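Local coordinates for alcohol dehydrogenase (Escherichia coli, PDB 5VM2), which is of unknown substrate specificity but probably oxidises or reduces an alcohol-carbonyl pair with NAD(H) or NADP(H), as zinc-containing alcohol dehydrogenases do, at residues M14-A19 against Y319-V324; I172-A177 against I240-A245; I196-V201 against L212-V217. One frame throughout, in Å; residues are numbered along the deposited sequence.

Interactions 2 and 3 belong to one parallel sheet, the Rossmann core of the probable nucleotide-binding domain, and their centres lie about 9 Å apart. Strand 171-175 has strand 238-243 on one flank and strand 195-200 on the other; the second of these then pairs with the outermost strand 216-219. Ile174 N meets Ala197 O at 2.7 Å, which joins the two contacts through the backbone. Interaction 1 sits apart, with its centre about 35 Å from that of interaction 2, where strand 13-19 meets the turn after strand 315-320. The magnesium ion held by His65, Glu66 and Glu152 is about 13 Å from the Thr244 side chain of interaction 2.

Interaction 1: residues M14-A19 against Y319-V324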
loop_
_atom_site.group_PDB
_atom_site.type_symbol
_atom_site.label_atom_id
_atom_site.label_comp_id
_atom_site.label_asym_id
_atom_site.label_seq_id
_atom_site.Cartn_x
_atom_site.Cartn_y
_atom_site.Cartn_z
ATOM N N MET A 14 22.308 -0.821 0.257
ATOM C CA MET A 14 21.943 0.577 0.431
ATOM C C MET A 14 23.098 1.345 1.059
ATOM O O MET A 14 23.851 0.803 1.875
ATOM C CB MET A 14 20.719 0.714 1.340
ATOM C CG MET A 14 19.537 -0.153 0.956
ATOM S SD MET A 14 18.742 0.448 -0.542
ATOM C CE MET A 14 18.178 2.058 0.000
ATOM N N LYS A 15 23.236 2.616 0.671
ATOM C CA LYS A 15 23.941 3.573 1.517
ATOM C C LYS A 15 23.334 4.956 1.342
ATOM O O LYS A 15 22.559 5.214 0.418
ATOM C CB LYS A 15 25.453 3.635 1.249
ATOM C CG LYS A 15 26.076 2.310 0.900
ATOM C CD LYS A 15 27.393 2.131 1.604
ATOM C CE LYS A 15 28.146 0.935 1.053
ATOM N NZ LYS A 15 28.880 1.316 -0.178
ATOM N N ILE A 16 23.742 5.847 2.239
ATOM C CA ILE A 16 23.235 7.209 2.319
ATOM C C ILE A 16 24.317 8.135 1.779
ATOM O O ILE A 16 25.431 8.185 2.318
ATOM C CB ILE A 16 22.851 7.579 3.761
ATOM C CG1 ILE A 16 21.789 6.608 4.289
ATOM C CG2 ILE A 16 22.381 9.025 3.848
ATOM C CD1 ILE A 16 21.495 6.768 5.760
ATOM N N ILE A 17 23.997 8.862 0.712
ATOM C CA ILE A 17 24.934 9.793 0.102
ATOM C C ILE A 17 24.377 11.202 0.236
ATOM O O ILE A 17 23.191 11.408 0.498
ATOM C CB ILE A 17 25.213 9.454 -1.374
ATOM C CG1 ILE A 17 23.908 9.452 -2.178
ATOM C CG2 ILE A 17 25.920 8.112 -1.487
ATOM C CD1 ILE A 17 24.083 9.026 -3.622
ATOM N N SER A 18 25.255 12.181 0.049
ATOM C CA SER A 18 24.824 13.566 0.123
ATOM C C SER A 18 23.887 13.899 -1.037
ATOM O O SER A 18 23.903 13.265 -2.096
ATOM C CB SER A 18 26.027 14.510 0.116
ATOM O OG SER A 18 25.686 15.763 0.685
ATOM N N ALA A 19 23.051 14.907 -0.811
ATOM C CA ALA A 19 22.124 15.377 -1.827
ATOM C C ALA A 19 21.809 16.835 -1.552
ATOM O O ALA A 19 21.895 17.298 -0.412
ATOM C CB ALA A 19 20.834 14.555 -1.848
ATOM N N TYR A 319 12.653 1.548 12.350
ATOM C CA TYR A 319 14.085 1.626 12.109
ATOM C C TYR A 319 14.525 3.081 12.020
ATOM O O TYR A 319 13.794 3.931 11.501
ATOM C CB TYR A 319 14.472 0.897 10.818
ATOM C CG TYR A 319 14.055 -0.553 10.766
ATOM C CD1 TYR A 319 12.821 -0.924 10.247
ATOM C CD2 TYR A 319 14.889 -1.553 11.251
ATOM C CE1 TYR A 319 12.434 -2.249 10.204
ATOM C CE2 TYR A 319 14.509 -2.881 11.212
ATOM C CZ TYR A 319 13.281 -3.222 10.688
ATOM O OH TYR A 319 12.898 -4.543 10.648
ATOM N N ASP A 320 15.694 3.402 12.562
ATOM C CA ASP A 320 16.288 4.705 12.314
ATOM C C ASP A 320 16.779 4.785 10.872
ATOM O O ASP A 320 17.145 3.780 10.257
ATOM C CB ASP A 320 17.441 4.970 13.284
ATOM C CG ASP A 320 16.961 5.448 14.645
ATOM O OD1 ASP A 320 15.874 6.061 14.710
ATOM O OD2 ASP A 320 17.669 5.214 15.649
ATOM N N TYR A 321 16.783 6.007 10.336
ATOM C CA TYR A 321 17.155 6.218 8.939
ATOM C C TYR A 321 18.600 5.797 8.667
ATOM O O TYR A 321 18.886 5.168 7.641
ATOM C CB TYR A 321 16.921 7.686 8.578
ATOM C CG TYR A 321 17.514 8.157 7.270
ATOM C CD1 TYR A 321 17.025 7.704 6.051
ATOM C CD2 TYR A 321 18.543 9.088 7.260
ATOM C CE1 TYR A 321 17.563 8.156 4.855
ATOM C CE2 TYR A 321 19.085 9.544 6.078
ATOM C CZ TYR A 321 18.595 9.078 4.878
ATOM O OH TYR A 321 19.147 9.542 3.708
ATOM N N ARG A 322 19.523 6.119 9.578
ATOM C CA ARG A 322 20.897 5.714 9.294
ATOM C C ARG A 322 21.071 4.200 9.356
ATOM O O ARG A 322 22.000 3.666 8.741
ATOM C CB ARG A 322 21.869 6.398 10.265
ATOM C CG ARG A 322 23.321 5.922 10.138
ATOM C CD ARG A 322 24.243 6.614 11.140
ATOM N NE ARG A 322 25.234 5.694 11.700
ATOM C CZ ARG A 322 26.264 6.070 12.453
ATOM N NH1 ARG A 322 26.449 7.353 12.734
ATOM N NH2 ARG A 322 27.116 5.166 12.919
ATOM N N ASP A 323 20.127 3.463 9.947
ATOM C CA ASP A 323 20.136 2.005 9.936
ATOM C C ASP A 323 19.348 1.422 8.769
ATOM O O ASP A 323 18.788 0.325 8.896
ATOM C CB ASP A 323 19.586 1.470 11.259
ATOM C CG ASP A 323 20.399 1.925 12.455
ATOM O OD1 ASP A 323 21.645 1.896 12.378
ATOM O OD2 ASP A 323 19.790 2.316 13.473
ATOM N N VAL A 324 19.303 2.119 7.629
ATOM C CA VAL A 324 18.388 1.680 6.574
ATOM C C VAL A 324 18.807 0.328 6.011
ATOM O O VAL A 324 17.959 -0.490 5.634
ATOM C CB VAL A 324 18.292 2.753 5.471
ATOM C CG1 VAL A 324 19.670 3.084 4.913
ATOM C CG2 VAL A 324 17.361 2.295 4.354
#
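The phenol ring of Tyr321 receives the delta methyl of Ile16 over one face: CD1 stands 3.9 Å from the ring centroid and 21° off the normal, a CH-pi contact displaced toward the rim. At the hydroxyl end of the same ring, Ile16 CG2 comes within 3.3 Å of Tyr321 OH, and His127 meets the tyrosine edge-to-face from elsewhere in the chain. The two side chains approach from opposite directions. Tyr321 CG lies anti to the backbone N (chi1 168°), which carries the ring from the turn toward the strand.

A branched isoleucine suits this place because it presents separate surfaces. Its CD1 also rests 3.7 Å from Arg322 CA, while CG1 packs against Val324 CG1 at 4.2 Å. Met14, two residues earlier on the same side of strand 13-19, adds its CB at 4.4 Å from Val324 CG1. Val324 opens helix 324-333, and Gln325 beside it accepts a hydrogen bond from Met14 N.

The contact thus joins the hairpin of strands 3-10 and 13-19 to the strand-turn-helix passage 315-333. Across the two segments it is made by dispersion and CH-pi contacts, whereas the polar end of Tyr321 is satisfied by Ser4 OG on the hairpin's first strand. Tyrosine therefore serves both chemistries, with an apolar face for Ile16 and a hydroxyl bonded to Ser4.

Interaction 2: residues I172-A177 against I240-A245; sequences IIILGA and IVFETA
With chi1 at -66°, Phe242 sets CG anti to its carbonyl carbon, which turns the CD1-CE1 edge of the ring toward Ile172 and Ile174 of strand 171-175; Ile172 meets it with the branch anti to the backbone N, CG2. That methyl lies in the ring plane, at the edge, 3.7 Å from Phe242 CE1. Ile174 CG1 approaches the ring obliquely, 4.0 Å from Phe242 CD1. A flat phenylalanine can therefore serve two isoleucines on the same sheet face, and Thr184 and Cys188 of helix 179-190 pack against it too.

On the face of Ile173 and Val241, Leu175 CD1 touches Val241 CG1 at 4.1 Å. Beta-branched residues suit these extended backbones, which run parallel and in register with 12° between their directions. Ile173 receives and gives in turn: its N bonds to Ile240 O, and its O accepts Phe242 N at 2.8 Å. Leu175 N continues the ladder to Phe242 O.

These are central strands of a Rossmann fold, and strand 171-175 runs out into Gly176, the first glycine of a GxGxxG pattern consistent with dinucleotide binding. At its positive phi a side chain would collide with the carbonyl oxygen of Leu175 and with Thr244 OG1, so glycine fits this turn.

Leu175 O takes two donors from Thr244: the backbone N at 3.0 Å, nearly along the C=O axis, and OG1 at 2.8 Å, 38° above the carbonyl plane. Threonine's methyl, CG2, meanwhile faces Ile174 CG2 at 4.1 Å.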
loop_
_atom_site.group_PDB
_atom_site.type_symbol
_atom_site.label_atom_id
_atom_site.label_comp_id
_atom_site.label_asym_id
_atom_site.label_seq_id
_atom_site.Cartn_x
_atom_site.Cartn_y
_atom_site.Cartn_z
ATOM N N ILE A 172 -17.399 -11.798 2.832
ATOM C CA ILE A 172 -16.098 -11.465 2.266
ATOM C C ILE A 172 -15.052 -12.452 2.770
ATOM O O ILE A 172 -15.037 -12.819 3.952
ATOM C CB ILE A 172 -15.716 -10.011 2.609
ATOM C CG1 ILE A 172 -16.706 -9.057 1.929
ATOM C CG2 ILE A 172 -14.286 -9.692 2.179
ATOM C CD1 ILE A 172 -16.315 -7.620 1.999
ATOM N N ILE A 173 -14.192 -12.898 1.854
ATOM C CA ILE A 173 -13.017 -13.698 2.173
ATOM C C ILE A 173 -11.799 -12.918 1.711
ATOM O O ILE A 173 -11.725 -12.509 0.546
ATOM C CB ILE A 173 -13.053 -15.078 1.503
ATOM C CG1 ILE A 173 -14.237 -15.900 2.013
ATOM C CG2 ILE A 173 -11.744 -15.810 1.762
ATOM C CD1 ILE A 173 -14.423 -17.211 1.280
ATOM N N ILE A 174 -10.853 -12.708 2.615
ATOM C CA ILE A 174 -9.599 -12.041 2.305
ATOM C C ILE A 174 -8.485 -13.075 2.399
ATOM O O ILE A 174 -8.231 -13.634 3.475
ATOM C CB ILE A 174 -9.350 -10.857 3.247
ATOM C CG1 ILE A 174 -10.421 -9.787 3.000
ATOM C CG2 ILE A 174 -7.954 -10.292 3.041
ATOM C CD1 ILE A 174 -10.369 -8.655 3.954
ATOM N N LEU A 175 -7.834 -13.346 1.270
ATOM C CA LEU A 175 -6.710 -14.275 1.227
ATOM C C LEU A 175 -5.432 -13.480 1.470
ATOM O O LEU A 175 -4.984 -12.723 0.601
ATOM C CB LEU A 175 -6.668 -15.013 -0.108
ATOM C CG LEU A 175 -7.921 -15.817 -0.470
ATOM C CD1 LEU A 175 -7.739 -16.506 -1.817
ATOM C CD2 LEU A 175 -8.262 -16.831 0.612
ATOM N N GLY A 176 -4.862 -13.631 2.661
ATOM C CA GLY A 176 -3.667 -12.896 3.016
ATOM C C GLY A 176 -3.917 -11.928 4.150
ATOM O O GLY A 176 -4.829 -11.097 4.083
ATOM N N ALA A 177 -3.123 -12.040 5.208
ATOM C CA ALA A 177 -3.202 -11.148 6.356
ATOM C C ALA A 177 -1.882 -10.413 6.566
ATOM O O ALA A 177 -1.525 -10.069 7.698
ATOM C CB ALA A 177 -3.609 -11.914 7.614
ATOM N N ILE A 240 -17.480 -11.646 -2.291
ATOM C CA ILE A 240 -16.246 -11.031 -2.765
ATOM C C ILE A 240 -15.084 -11.798 -2.162
ATOM O O ILE A 240 -15.075 -12.057 -0.956
ATOM C CB ILE A 240 -16.151 -9.542 -2.371
ATOM C CG1 ILE A 240 -17.366 -8.748 -2.870
ATOM C CG2 ILE A 240 -14.867 -8.946 -2.902
ATOM C CD1 ILE A 240 -17.622 -7.468 -2.080
ATOM N N VAL A 241 -14.115 -12.169 -2.992
ATOM C CA VAL A 241 -12.862 -12.742 -2.520
ATOM C C VAL A 241 -11.754 -11.780 -2.906
ATOM O O VAL A 241 -11.596 -11.451 -4.091
ATOM C CB VAL A 241 -12.596 -14.136 -3.105
ATOM C CG1 VAL A 241 -11.302 -14.703 -2.523
ATOM C CG2 VAL A 241 -13.763 -15.072 -2.829
ATOM N N PHE A 242 -11.005 -11.320 -1.915
ATOM C CA PHE A 242 -9.831 -10.494 -2.142
ATOM C C PHE A 242 -8.594 -11.377 -2.084
ATOM O O PHE A 242 -8.403 -12.124 -1.118
ATOM C CB PHE A 242 -9.721 -9.385 -1.095
ATOM C CG PHE A 242 -10.808 -8.363 -1.172
ATOM C CD1 PHE A 242 -11.982 -8.528 -0.446
ATOM C CD2 PHE A 242 -10.663 -7.241 -1.967
ATOM C CE1 PHE A 242 -12.996 -7.578 -0.508
ATOM C CE2 PHE A 242 -11.672 -6.292 -2.040
ATOM C CZ PHE A 242 -12.840 -6.462 -1.308
ATOM N N GLU A 243 -7.764 -11.295 -3.118
ATOM C CA GLU A 243 -6.448 -11.918 -3.118
ATOM C C GLU A 243 -5.415 -10.824 -2.871
ATOM O O GLU A 243 -5.290 -9.892 -3.671
ATOM C CB GLU A 243 -6.184 -12.644 -4.435
ATOM C CG GLU A 243 -5.086 -13.686 -4.356
ATOM C CD GLU A 243 -3.706 -13.067 -4.293
ATOM O OE1 GLU A 243 -2.852 -13.599 -3.556
ATOM O OE2 GLU A 243 -3.478 -12.046 -4.976
ATOM N N THR A 244 -4.692 -10.926 -1.754
ATOM C CA THR A 244 -3.826 -9.844 -1.307
ATOM C C THR A 244 -2.386 -10.261 -1.046
ATOM O O THR A 244 -1.537 -9.379 -0.880
ATOM C CB THR A 244 -4.380 -9.199 -0.025
ATOM O OG1 THR A 244 -4.196 -10.096 1.078
ATOM C CG2 THR A 244 -5.861 -8.882 -0.167
ATOM N N ALA A 245 -2.084 -11.558 -0.998
ATOM C CA ALA A 245 -0.724 -12.004 -0.726
ATOM C C ALA A 245 0.150 -12.031 -1.972
ATOM O O ALA A 245 1.379 -12.064 -1.848
ATOM C CB ALA A 245 -0.742 -13.394 -0.084
#

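Interaction 3: residues I196-V201 against L212-V217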
loop_
_atom_site.group_PDB
_atom_site.type_symbol
_atom_site.label_atom_id
_atom_site.label_comp_id
_atom_site.label_asym_id
_atom_site.label_seq_id
_atom_site.Cartn_x
_atom_site.Cartn_y
_atom_site.Cartn_z
ATOM N N ILE A 196 -16.501 -11.315 7.534
ATOM C CA ILE A 196 -15.214 -11.253 6.854
ATOM C C ILE A 196 -14.350 -12.389 7.373
ATOM O O ILE A 196 -13.991 -12.403 8.554
ATOM C CB ILE A 196 -14.496 -9.910 7.083
ATOM C CG1 ILE A 196 -15.445 -8.730 6.868
ATOM C CG2 ILE A 196 -13.290 -9.800 6.175
ATOM C CD1 ILE A 196 -14.798 -7.384 7.163
ATOM N N ALA A 197 -13.989 -13.313 6.491
ATOM C CA ALA A 197 -13.039 -14.368 6.812
ATOM C C ALA A 197 -11.675 -13.992 6.251
ATOM O O ALA A 197 -11.575 -13.483 5.132
ATOM C CB ALA A 197 -13.494 -15.715 6.243
ATOM N N VAL A 198 -10.628 -14.215 7.042
ATOM C CA VAL A 198 -9.262 -13.884 6.649
ATOM C C VAL A 198 -8.412 -15.143 6.745
ATOM O O VAL A 198 -8.421 -15.828 7.776
ATOM C CB VAL A 198 -8.673 -12.761 7.520
ATOM C CG1 VAL A 198 -7.209 -12.540 7.172
ATOM C CG2 VAL A 198 -9.470 -11.476 7.343
ATOM N N VAL A 199 -7.674 -15.435 5.678
ATOM C CA VAL A 199 -6.892 -16.657 5.538
ATOM C C VAL A 199 -5.422 -16.282 5.429
ATOM O O VAL A 199 -5.055 -15.431 4.610
ATOM C CB VAL A 199 -7.327 -17.462 4.299
ATOM C CG1 VAL A 199 -6.536 -18.753 4.194
ATOM C CG2 VAL A 199 -8.827 -17.733 4.331
ATOM N N ASP A 200 -4.584 -16.925 6.237
ATOM C CA ASP A 200 -3.137 -16.812 6.089
ATOM C C ASP A 200 -2.506 -18.086 6.639
ATOM O O ASP A 200 -3.203 -19.056 6.954
ATOM C CB ASP A 200 -2.601 -15.552 6.783
ATOM C CG ASP A 200 -1.168 -15.238 6.389
ATOM O OD1 ASP A 200 -0.927 -14.162 5.804
ATOM O OD2 ASP A 200 -0.283 -16.079 6.650
ATOM N N VAL A 201 -1.181 -18.085 6.779
ATOM C CA VAL A 201 -0.447 -19.248 7.262
ATOM C C VAL A 201 0.392 -18.941 8.491
ATOM O O VAL A 201 1.044 -19.845 9.017
ATOM C CB VAL A 201 0.439 -19.856 6.154
ATOM C CG1 VAL A 201 -0.421 -20.434 5.043
ATOM C CG2 VAL A 201 1.419 -18.814 5.612
ATOM N N LEU A 212 -7.970 -6.711 14.356
ATOM C CA LEU A 212 -8.455 -5.666 13.467
ATOM C C LEU A 212 -9.866 -5.922 12.947
ATOM O O LEU A 212 -10.350 -5.145 12.119
ATOM C CB LEU A 212 -7.484 -5.488 12.299
ATOM C CG LEU A 212 -6.154 -4.860 12.716
ATOM C CD1 LEU A 212 -5.251 -4.620 11.517
ATOM C CD2 LEU A 212 -6.389 -3.566 13.488
ATOM N N GLY A 213 -10.537 -6.978 13.396
ATOM C CA GLY A 213 -11.959 -7.125 13.162
ATOM C C GLY A 213 -12.400 -8.255 12.255
ATOM O O GLY A 213 -13.573 -8.279 11.863
ATOM N N ALA A 214 -11.516 -9.187 11.905
ATOM C CA ALA A 214 -11.931 -10.331 11.105
ATOM C C ALA A 214 -13.002 -11.123 11.844
ATOM O O ALA A 214 -12.878 -11.379 13.044
ATOM C CB ALA A 214 -10.727 -11.224 10.796
ATOM N N THR A 215 -14.070 -11.492 11.130
ATOM C CA THR A 215 -15.114 -12.321 11.732
ATOM C C THR A 215 -14.590 -13.715 12.055
ATOM O O THR A 215 -14.841 -14.250 13.137
ATOM C CB THR A 215 -16.319 -12.420 10.793
ATOM O OG1 THR A 215 -16.825 -11.111 10.514
ATOM C CG2 THR A 215 -17.422 -13.264 11.420
ATOM N N VAL A 216 -13.903 -14.337 11.101
ATOM C CA VAL A 216 -13.316 -15.661 11.272
ATOM C C VAL A 216 -11.908 -15.601 10.699
ATOM O O VAL A 216 -11.665 -14.892 9.720
ATOM C CB VAL A 216 -14.157 -16.752 10.568
ATOM C CG1 VAL A 216 -13.487 -18.115 10.667
ATOM C CG2 VAL A 216 -15.565 -16.812 11.150
ATOM N N VAL A 217 -10.971 -16.308 11.325
ATOM C CA VAL A 217 -9.608 -16.419 10.817
ATOM C C VAL A 217 -9.315 -17.888 10.551
ATOM O O VAL A 217 -9.732 -18.764 11.318
ATOM C CB VAL A 217 -8.577 -15.808 11.790
ATOM C CG1 VAL A 217 -8.756 -14.296 11.860
ATOM C CG2 VAL A 217 -8.713 -16.424 13.172
#
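Ala214 and Thr215 run alongside Ile196 and Val198 as the chain enters edge strand 216-219, in a beta-alpha-beta unit of the Rossmann fold whose helix 203-211 connects strand 195-200 to this parallel neighbour. Just before them, Gly213 ends that helix in a Schellman motif; glycine tolerates the positive phi (113°), where a beta carbon would crowd the carbonyl oxygen of Leu212. The small methyl of Ala214 then fits between sheet and helix: CB lies 3.7 Å from Val198 CG2, and Ala209 of the helix touches both residues.

Thr215 carries the polar part of the contact. Its OG1, anti to the carbonyl carbon (chi1 -58°), accepts Ile196 N in a nearly straight bond of 3.0 Å and is also hydrogen-bonded to Thr194 O. A hydroxyl suits this place because it stands in for a backbone carbonyl just before the strand begins. Thr215 N adds a weak, bent bond to Ile196 O.

Val216 starts the regular parallel pairing. Its N donates to the same Ile196 O from 3.2 Å, tilted 29° from the carbonyl plane, and its O accepts Val198 N at 3.0 Å. Its side chain shares a sheet face with that of Ala197, their CB atoms 4.5 Å apart, and the small alanine leaves room for Phe232 of helix 225-232 to pack on it. At Val217 the ladder goes on with a CA-H...O contact, CA lying 3.3 Å from Val198 O.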